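Local coordinates for protein alpha-1,2-Mannosidase (Trichoderma reesei, PDB 1HCU) that probably trims alpha-1,2-linked mannose residues from high-mannose N-glycans on glycoproteins, as a calcium-dependent family 47 glycosyl hydrolase, at residues S397-Y402 with Y462-E467; A401-G406 with D470-A475. One frame throughout, in Å; residues are numbered along the deposited sequence.

Overall arrangement
Both contacts use helix 393-405: contact 1 sets its middle against the end region of helix 451-465, and contact 2 sets its last turn against the loop that follows that same helix. Their centres lie 7 Å apart, and Ala401 and Tyr402 belong to both. Tyr399 joins the two, because its OH lies 3.2 Å from Val473 N, probably as a hydrogen bond. Contact 1 is the nearer to the catalytic centre: the side chain of Leu398 is about 9 Å from that of Glu393, a predicted active-site residue, and the side chain of Tyr399 is about 12 Å from the bound calcium ion. Contact 2 lies away from the annotated sites.

Contact 1: S397-Y402 with Y462-E467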
ATOM      1  N   SER A 397       7.657  -3.804   4.765  1.00 10.00           N
ATOM      2  CA  SER A 397       8.594  -3.272   5.742  1.00 12.25           C
ATOM      3  C   SER A 397       9.873  -4.093   5.866  1.00 12.41           C
ATOM      4  O   SER A 397      10.957  -3.528   6.005  1.00 11.59           O
ATOM      5  CB  SER A 397       7.909  -3.105   7.098  1.00 11.25           C
ATOM      6  OG  SER A 397       6.960  -2.055   7.019  1.00 10.61           O
ATOM      7  N   LEU A 398       9.753  -5.417   5.803  1.00 12.29           N
ATOM      8  CA  LEU A 398      10.921  -6.272   5.884  1.00 12.48           C
ATOM      9  C   LEU A 398      11.823  -5.958   4.695  1.00 14.16           C
ATOM     10  O   LEU A 398      13.047  -5.893   4.829  1.00 16.80           O
ATOM     11  CB  LEU A 398      10.511  -7.744   5.855  1.00 12.30           C
ATOM     12  CG  LEU A 398       9.751  -8.226   7.096  1.00 13.85           C
ATOM     13  CD1 LEU A 398       9.176  -9.614   6.833  1.00 12.01           C
ATOM     14  CD2 LEU A 398      10.688  -8.239   8.301  1.00  9.04           C
ATOM     15  N   TYR A 399      11.215  -5.755   3.532  1.00 12.88           N
ATOM     16  CA  TYR A 399      11.980  -5.435   2.339  1.00 12.57           C
ATOM     17  C   TYR A 399      12.824  -4.176   2.559  1.00 13.99           C
ATOM     18  O   TYR A 399      14.034  -4.197   2.325  1.00 15.29           O
ATOM     19  CB  TYR A 399      11.044  -5.272   1.136  1.00 11.27           C
ATOM     20  CG  TYR A 399      11.705  -4.657  -0.074  1.00 13.35           C
ATOM     21  CD1 TYR A 399      11.428  -3.340  -0.440  1.00 13.34           C
ATOM     22  CD2 TYR A 399      12.635  -5.369  -0.831  1.00 10.66           C
ATOM     23  CE1 TYR A 399      12.061  -2.749  -1.522  1.00 12.52           C
ATOM     24  CE2 TYR A 399      13.278  -4.781  -1.920  1.00 10.37           C
ATOM     25  CZ  TYR A 399      12.987  -3.472  -2.257  1.00 12.11           C
ATOM     26  OH  TYR A 399      13.630  -2.865  -3.316  1.00 13.76           O
ATOM     27  N   TYR A 400      12.203  -3.088   3.019  1.00 13.96           N
ATOM     28  CA  TYR A 400      12.950  -1.853   3.269  1.00 13.12           C
ATOM     29  C   TYR A 400      14.072  -2.067   4.286  1.00 15.17           C
ATOM     30  O   TYR A 400      15.179  -1.532   4.116  1.00 16.11           O
ATOM     31  CB  TYR A 400      12.040  -0.735   3.782  1.00 11.20           C
ATOM     32  CG  TYR A 400      11.246  -0.016   2.714  1.00 10.69           C
ATOM     33  CD1 TYR A 400       9.977  -0.462   2.344  1.00  8.89           C
ATOM     34  CD2 TYR A 400      11.757   1.130   2.086  1.00 10.81           C
ATOM     35  CE1 TYR A 400       9.232   0.210   1.382  1.00  8.81           C
ATOM     36  CE2 TYR A 400      11.018   1.812   1.116  1.00 10.82           C
ATOM     37  CZ  TYR A 400       9.752   1.344   0.773  1.00  9.79           C
ATOM     38  OH  TYR A 400       8.993   2.020  -0.149  1.00 11.11           O
ATOM     39  N   ALA A 401      13.781  -2.833   5.343  1.00 14.02           N
ATOM     40  CA  ALA A 401      14.767  -3.117   6.388  1.00 13.43           C
ATOM     41  C   ALA A 401      16.024  -3.748   5.779  1.00 13.61           C
ATOM     42  O   ALA A 401      17.154  -3.369   6.123  1.00 14.41           O
ATOM     43  CB  ALA A 401      14.169  -4.038   7.447  1.00 12.36           C
ATOM     44  N   TYR A 402      15.825  -4.686   4.856  1.00 12.02           N
ATOM     45  CA  TYR A 402      16.941  -5.346   4.190  1.00 12.99           C
ATOM     46  C   TYR A 402      17.699  -4.381   3.267  1.00 12.56           C
ATOM     47  O   TYR A 402      18.926  -4.330   3.293  1.00 13.26           O
ATOM     48  CB  TYR A 402      16.452  -6.565   3.384  1.00 11.72           C
ATOM     49  CG  TYR A 402      17.558  -7.212   2.585  1.00 12.39           C
ATOM     50  CD1 TYR A 402      17.664  -7.015   1.209  1.00 11.64           C
ATOM     51  CD2 TYR A 402      18.575  -7.926   3.225  1.00 13.81           C
ATOM     52  CE1 TYR A 402      18.751  -7.497   0.495  1.00  8.20           C
ATOM     53  CE2 TYR A 402      19.669  -8.412   2.518  1.00 11.96           C
ATOM     54  CZ  TYR A 402      19.753  -8.189   1.156  1.00  9.82           C
ATOM     55  OH  TYR A 402      20.860  -8.618   0.466  1.00  7.85           O
ATOM     56  N   TYR A 462       9.531 -10.897  -3.938  1.00 11.93           N
ATOM     57  CA  TYR A 462      10.467 -11.177  -5.010  1.00 11.70           C
ATOM     58  C   TYR A 462      11.699 -10.266  -4.981  1.00 13.47           C
ATOM     59  O   TYR A 462      12.836 -10.741  -5.035  1.00 14.06           O
ATOM     60  CB  TYR A 462       9.765 -11.014  -6.349  1.00 11.12           C
ATOM     61  CG  TYR A 462      10.682 -11.206  -7.519  1.00 13.16           C
ATOM     62  CD1 TYR A 462      11.151 -12.471  -7.851  1.00 14.44           C
ATOM     63  CD2 TYR A 462      11.103 -10.121  -8.281  1.00 13.57           C
ATOM     64  CE1 TYR A 462      12.016 -12.658  -8.908  1.00 14.67           C
ATOM     65  CE2 TYR A 462      11.974 -10.297  -9.346  1.00 15.24           C
ATOM     66  CZ  TYR A 462      12.423 -11.572  -9.651  1.00 15.11           C
ATOM     67  OH  TYR A 462      13.273 -11.769 -10.705  1.00 20.45           O
ATOM     68  N   LEU A 463      11.465  -8.959  -4.897  1.00 12.70           N
ATOM     69  CA  LEU A 463      12.541  -7.977  -4.900  1.00 12.46           C
ATOM     70  C   LEU A 463      13.547  -8.140  -3.773  1.00 12.22           C
ATOM     71  O   LEU A 463      14.720  -7.790  -3.926  1.00 11.40           O
ATOM     72  CB  LEU A 463      11.960  -6.554  -4.870  1.00 13.33           C
ATOM     73  CG  LEU A 463      11.181  -6.155  -6.133  1.00 13.78           C
ATOM     74  CD1 LEU A 463      10.553  -4.766  -5.956  1.00  9.87           C
ATOM     75  CD2 LEU A 463      12.130  -6.175  -7.330  1.00 10.57           C
ATOM     76  N   ILE A 464      13.109  -8.675  -2.642  1.00 11.97           N
ATOM     77  CA  ILE A 464      14.034  -8.848  -1.539  1.00 13.60           C
ATOM     78  C   ILE A 464      15.030  -9.999  -1.804  1.00 15.41           C
ATOM     79  O   ILE A 464      16.106 -10.040  -1.202  1.00 15.37           O
ATOM     80  CB  ILE A 464      13.263  -9.042  -0.204  1.00 13.17           C
ATOM     81  CG1 ILE A 464      14.203  -8.758   0.969  1.00 15.19           C
ATOM     82  CG2 ILE A 464      12.659 -10.428  -0.131  1.00 15.38           C
ATOM     83  CD1 ILE A 464      13.503  -8.685   2.313  1.00 15.56           C
ATOM     84  N   PHE A 465      14.688 -10.903  -2.728  1.00 14.79           N
ATOM     85  CA  PHE A 465      15.563 -12.032  -3.082  1.00 15.93           C
ATOM     86  C   PHE A 465      16.177 -11.842  -4.487  1.00 18.22           C
ATOM     87  O   PHE A 465      17.154 -12.501  -4.847  1.00 17.87           O
ATOM     88  CB  PHE A 465      14.776 -13.361  -3.060  1.00 11.23           C
ATOM     89  CG  PHE A 465      14.083 -13.658  -1.742  1.00  9.23           C
ATOM     90  CD1 PHE A 465      14.814 -13.750  -0.553  1.00  6.42           C
ATOM     91  CD2 PHE A 465      12.700 -13.859  -1.694  1.00  4.24           C
ATOM     92  CE1 PHE A 465      14.180 -14.039   0.654  1.00  6.54           C
ATOM     93  CE2 PHE A 465      12.057 -14.146  -0.489  1.00  6.02           C
ATOM     94  CZ  PHE A 465      12.797 -14.238   0.691  1.00  4.85           C
ATOM     95  N   ALA A 466      15.595 -10.929  -5.261  1.00 20.07           N
ATOM     96  CA  ALA A 466      16.021 -10.648  -6.633  1.00 21.67           C
ATOM     97  C   ALA A 466      17.350  -9.920  -6.811  1.00 23.18           C
ATOM     98  O   ALA A 466      17.965  -9.459  -5.851  1.00 23.89           O
ATOM     99  CB  ALA A 466      14.920  -9.869  -7.364  1.00 19.73           C
ATOM    100  N   GLU A 467      17.764  -9.821  -8.072  1.00 25.00           N
ATOM    101  CA  GLU A 467      19.005  -9.163  -8.457  1.00 28.30           C
ATOM    102  C   GLU A 467      18.810  -7.649  -8.448  1.00 28.18           C
ATOM    103  O   GLU A 467      17.683  -7.158  -8.508  1.00 27.58           O
ATOM    104  CB  GLU A 467      19.414  -9.605  -9.868  1.00 32.10           C
ATOM    105  CG  GLU A 467      19.525 -11.116 -10.072  1.00 38.49           C
ATOM    106  CD  GLU A 467      20.782 -11.714  -9.449  1.00 42.44           C
ATOM    107  OE1 GLU A 467      21.897 -11.218  -9.751  1.00 45.11           O
ATOM    108  OE2 GLU A 467      20.657 -12.683  -8.664  1.00 43.14           O
TER
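In the helical barrel of this family 47 mannosidase, Ile464 of helix 451-465 reaches across to Tyr399 and Tyr402 of helix 393-405. Ile464 CD1 sits against the backbone of the facing helix, 3.6 Å from Tyr399 CA and 3.8 Å from Leu398 O. The torsions account for this reach: CG1 stands anti to the backbone N (chi1 -161°) and chi2 is extended as well (170°), which carries CD1 out to the facing helix. The shorter branch turns to its own neighbour, Ile464 CG2 lying 3.6 Å above the plane of the Phe465 ring and over its centre. Tyr402 also meets the long branch, with CB 3.8 Å from Ile464 CD1 and ring atom CD1 3.9 Å from Ile464 CG1. The Tyr399 side chain runs antiparallel to that of Ile464 and turns its ring edge to it, CD2 coming within 3.8 Å of Ile464 CB. One atom further round, Tyr399 CE2 meets Leu463 CB at 3.7 Å. Tyr399 OH hydrogen-bonds to Val473 N of the loop after helix 451-465. The nearest CA atoms are those of Tyr399 and Ile464, 5.6 Å apart, in the helix-on-helix packing of the (alpha/alpha)7 barrel of this family. An alanine in place of Tyr399 would remove both ring and hydroxyl, and would probably open a gap beside Ile464 CB and Leu463 CB while leaving Val473 N without its mate. Every touching residue is buried. Helix 408-425 closes one side, Trp410 and Gln411 packing on Tyr402, and Gln411 NE2 also hydrogen-bonds to Ile464 O.

Contact 2: A401-G406 with D470-A475; sequences AYRVTG and DVQVQA
Arg403 and the backbone of Val473 form the tight part of this contact, together with Gln472. Bends at chi2 (-58°) and chi3 (-47°) shape the arginine chain and bring Arg403 NE to 3.0 Å from Val473 O. This bond is fairly straight (157° at the hydrogen), with the oxygen in the guanidinium plane; a weak second bond comes from Arg403 NH2. Gln472 CB lies 3.8 Å above the Arg403 guanidinium plane, over its centre, and Glu468 forms a salt bridge with Arg403 NH1. Toward Ala475 the contact is looser, and a water fills in: it takes the Ala475 N-H at 2.7 Å from Ala475 N, donates to Arg403 O and weakly receives Arg403 NH2. Ala475 CB touches the helix backbone, 3.2 Å from Arg403 O, but meets the Val404 side chain only loosely, with Val404 CG2 4.4 Å from Ala475 CB. Helix 393-405 ends here, Gly406 leaving it with a positive phi. Its last turn packs through Val404 on Ile329 and Ile333 of helix 326-344, while Val473 on the loop rests against Phe483 of strand 481-483.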
ATOM      1  N   ALA A 401      13.781  -2.833   5.343  1.00 14.02           N
ATOM      2  CA  ALA A 401      14.767  -3.117   6.388  1.00 13.43           C
ATOM      3  C   ALA A 401      16.024  -3.748   5.779  1.00 13.61           C
ATOM      4  O   ALA A 401      17.154  -3.369   6.123  1.00 14.41           O
ATOM      5  CB  ALA A 401      14.169  -4.038   7.447  1.00 12.36           C
ATOM      6  N   TYR A 402      15.825  -4.686   4.856  1.00 12.02           N
ATOM      7  CA  TYR A 402      16.941  -5.346   4.190  1.00 12.99           C
ATOM      8  C   TYR A 402      17.699  -4.381   3.267  1.00 12.56           C
ATOM      9  O   TYR A 402      18.926  -4.330   3.293  1.00 13.26           O
ATOM     10  CB  TYR A 402      16.452  -6.565   3.384  1.00 11.72           C
ATOM     11  CG  TYR A 402      17.558  -7.212   2.585  1.00 12.39           C
ATOM     12  CD1 TYR A 402      17.664  -7.015   1.209  1.00 11.64           C
ATOM     13  CD2 TYR A 402      18.575  -7.926   3.225  1.00 13.81           C
ATOM     14  CE1 TYR A 402      18.751  -7.497   0.495  1.00  8.20           C
ATOM     15  CE2 TYR A 402      19.669  -8.412   2.518  1.00 11.96           C
ATOM     16  CZ  TYR A 402      19.753  -8.189   1.156  1.00  9.82           C
ATOM     17  OH  TYR A 402      20.860  -8.618   0.466  1.00  7.85           O
ATOM     18  N   ARG A 403      16.969  -3.613   2.460  1.00 12.34           N
ATOM     19  CA  ARG A 403      17.598  -2.660   1.539  1.00 12.63           C
ATOM     20  C   ARG A 403      18.432  -1.606   2.248  1.00 11.75           C
ATOM     21  O   ARG A 403      19.381  -1.076   1.667  1.00 11.67           O
ATOM     22  CB  ARG A 403      16.545  -1.951   0.674  1.00 12.02           C
ATOM     23  CG  ARG A 403      15.744  -2.865  -0.251  1.00 15.48           C
ATOM     24  CD  ARG A 403      16.641  -3.636  -1.207  1.00 12.71           C
ATOM     25  NE  ARG A 403      17.619  -2.752  -1.824  1.00 12.79           N
ATOM     26  CZ  ARG A 403      18.614  -3.155  -2.611  1.00 13.01           C
ATOM     27  NH1 ARG A 403      18.774  -4.439  -2.894  1.00 11.30           N
ATOM     28  NH2 ARG A 403      19.464  -2.267  -3.097  1.00 12.69           N
ATOM     29  N   VAL A 404      18.075  -1.283   3.491  1.00 12.02           N
ATOM     30  CA  VAL A 404      18.840  -0.282   4.231  1.00 11.69           C
ATOM     31  C   VAL A 404      19.978  -0.874   5.067  1.00 13.20           C
ATOM     32  O   VAL A 404      20.947  -0.176   5.343  1.00 15.67           O
ATOM     33  CB  VAL A 404      17.932   0.591   5.155  1.00 11.28           C
ATOM     34  CG1 VAL A 404      17.594  -0.143   6.448  1.00 10.93           C
ATOM     35  CG2 VAL A 404      18.624   1.907   5.454  1.00  8.10           C
ATOM     36  N   THR A 405      19.879  -2.145   5.465  1.00 13.45           N
ATOM     37  CA  THR A 405      20.946  -2.756   6.273  1.00 13.31           C
ATOM     38  C   THR A 405      21.876  -3.707   5.515  1.00 15.19           C
ATOM     39  O   THR A 405      23.073  -3.784   5.807  1.00 14.56           O
ATOM     40  CB  THR A 405      20.402  -3.582   7.468  1.00 12.14           C
ATOM     41  OG1 THR A 405      19.690  -4.724   6.973  1.00 13.20           O
ATOM     42  CG2 THR A 405      19.494  -2.751   8.347  1.00 12.79           C
ATOM     43  N   GLY A 406      21.327  -4.445   4.558  1.00 15.99           N
ATOM     44  CA  GLY A 406      22.139  -5.401   3.828  1.00 15.56           C
ATOM     45  C   GLY A 406      22.315  -6.658   4.666  1.00 17.36           C
ATOM     46  O   GLY A 406      23.121  -7.524   4.341  1.00 19.89           O
ATOM     47  N   ASP A 470      17.193  -0.697 -10.977  1.00 26.63           N
ATOM     48  CA  ASP A 470      16.846   0.663 -10.581  1.00 27.10           C
ATOM     49  C   ASP A 470      15.594   0.714  -9.708  1.00 24.39           C
ATOM     50  O   ASP A 470      15.365   1.680  -8.993  1.00 23.41           O
ATOM     51  CB  ASP A 470      16.633   1.536 -11.821  1.00 31.48           C
ATOM     52  CG  ASP A 470      17.928   1.859 -12.531  1.00 36.59           C
ATOM     53  OD1 ASP A 470      18.528   0.945 -13.145  1.00 40.43           O
ATOM     54  OD2 ASP A 470      18.354   3.029 -12.463  1.00 39.09           O
ATOM     55  N   VAL A 471      14.781  -0.327  -9.780  1.00 21.29           N
ATOM     56  CA  VAL A 471      13.560  -0.385  -9.003  1.00 21.31           C
ATOM     57  C   VAL A 471      13.859  -0.587  -7.518  1.00 20.27           C
ATOM     58  O   VAL A 471      13.125  -0.098  -6.668  1.00 19.85           O
ATOM     59  CB  VAL A 471      12.659  -1.528  -9.508  1.00 22.07           C
ATOM     60  CG1 VAL A 471      11.355  -1.553  -8.731  1.00 23.82           C
ATOM     61  CG2 VAL A 471      12.391  -1.342 -10.989  1.00 22.60           C
ATOM     62  N   GLN A 472      14.944  -1.300  -7.214  1.00 19.52           N
ATOM     63  CA  GLN A 472      15.339  -1.564  -5.831  1.00 18.78           C
ATOM     64  C   GLN A 472      15.645  -0.246  -5.112  1.00 19.48           C
ATOM     65  O   GLN A 472      16.260   0.652  -5.686  1.00 18.06           O
ATOM     66  CB  GLN A 472      16.591  -2.458  -5.793  1.00 18.32           C
ATOM     67  CG  GLN A 472      16.446  -3.866  -6.407  1.00 16.87           C
ATOM     68  CD  GLN A 472      15.890  -4.909  -5.438  1.00 18.05           C
ATOM     69  OE1 GLN A 472      15.814  -6.095  -5.770  1.00 18.12           O
ATOM     70  NE2 GLN A 472      15.508  -4.476  -4.244  1.00 16.93           N
ATOM     71  N   VAL A 473      15.225  -0.120  -3.857  1.00 18.55           N
ATOM     72  CA  VAL A 473      15.508   1.112  -3.136  1.00 19.84           C
ATOM     73  C   VAL A 473      16.983   1.145  -2.694  1.00 20.24           C
ATOM     74  O   VAL A 473      17.481   0.199  -2.083  1.00 17.49           O
ATOM     75  CB  VAL A 473      14.568   1.279  -1.913  1.00 19.56           C
ATOM     76  CG1 VAL A 473      13.113   1.334  -2.372  1.00 19.83           C
ATOM     77  CG2 VAL A 473      14.748   0.139  -0.967  1.00 24.08           C
ATOM     78  N   GLN A 474      17.682   2.228  -3.032  1.00 20.52           N
ATOM     79  CA  GLN A 474      19.092   2.382  -2.683  1.00 23.24           C
ATOM     80  C   GLN A 474      19.267   3.039  -1.315  1.00 23.60           C
ATOM     81  O   GLN A 474      18.772   4.144  -1.071  1.00 23.50           O
ATOM     82  CB  GLN A 474      19.812   3.219  -3.745  1.00 25.62           C
ATOM     83  CG  GLN A 474      19.626   2.723  -5.176  1.00 28.19           C
ATOM     84  CD  GLN A 474      20.065   1.286  -5.363  1.00 29.73           C
ATOM     85  OE1 GLN A 474      21.175   0.915  -4.999  1.00 30.95           O
ATOM     86  NE2 GLN A 474      19.192   0.470  -5.943  1.00 31.51           N
ATOM     87  N   ALA A 475      19.985   2.349  -0.431  1.00 23.94           N
ATOM     88  CA  ALA A 475      20.234   2.827   0.925  1.00 24.36           C
ATOM     89  C   ALA A 475      21.079   4.094   0.975  1.00 24.62           C
ATOM     90  O   ALA A 475      20.931   4.908   1.884  1.00 24.90           O
ATOM     91  CB  ALA A 475      20.907   1.735   1.740  1.00 24.29           C
TER
HETATM   92  O   HOH W   1      20.624  -0.254  -0.986  1.00 23.38           O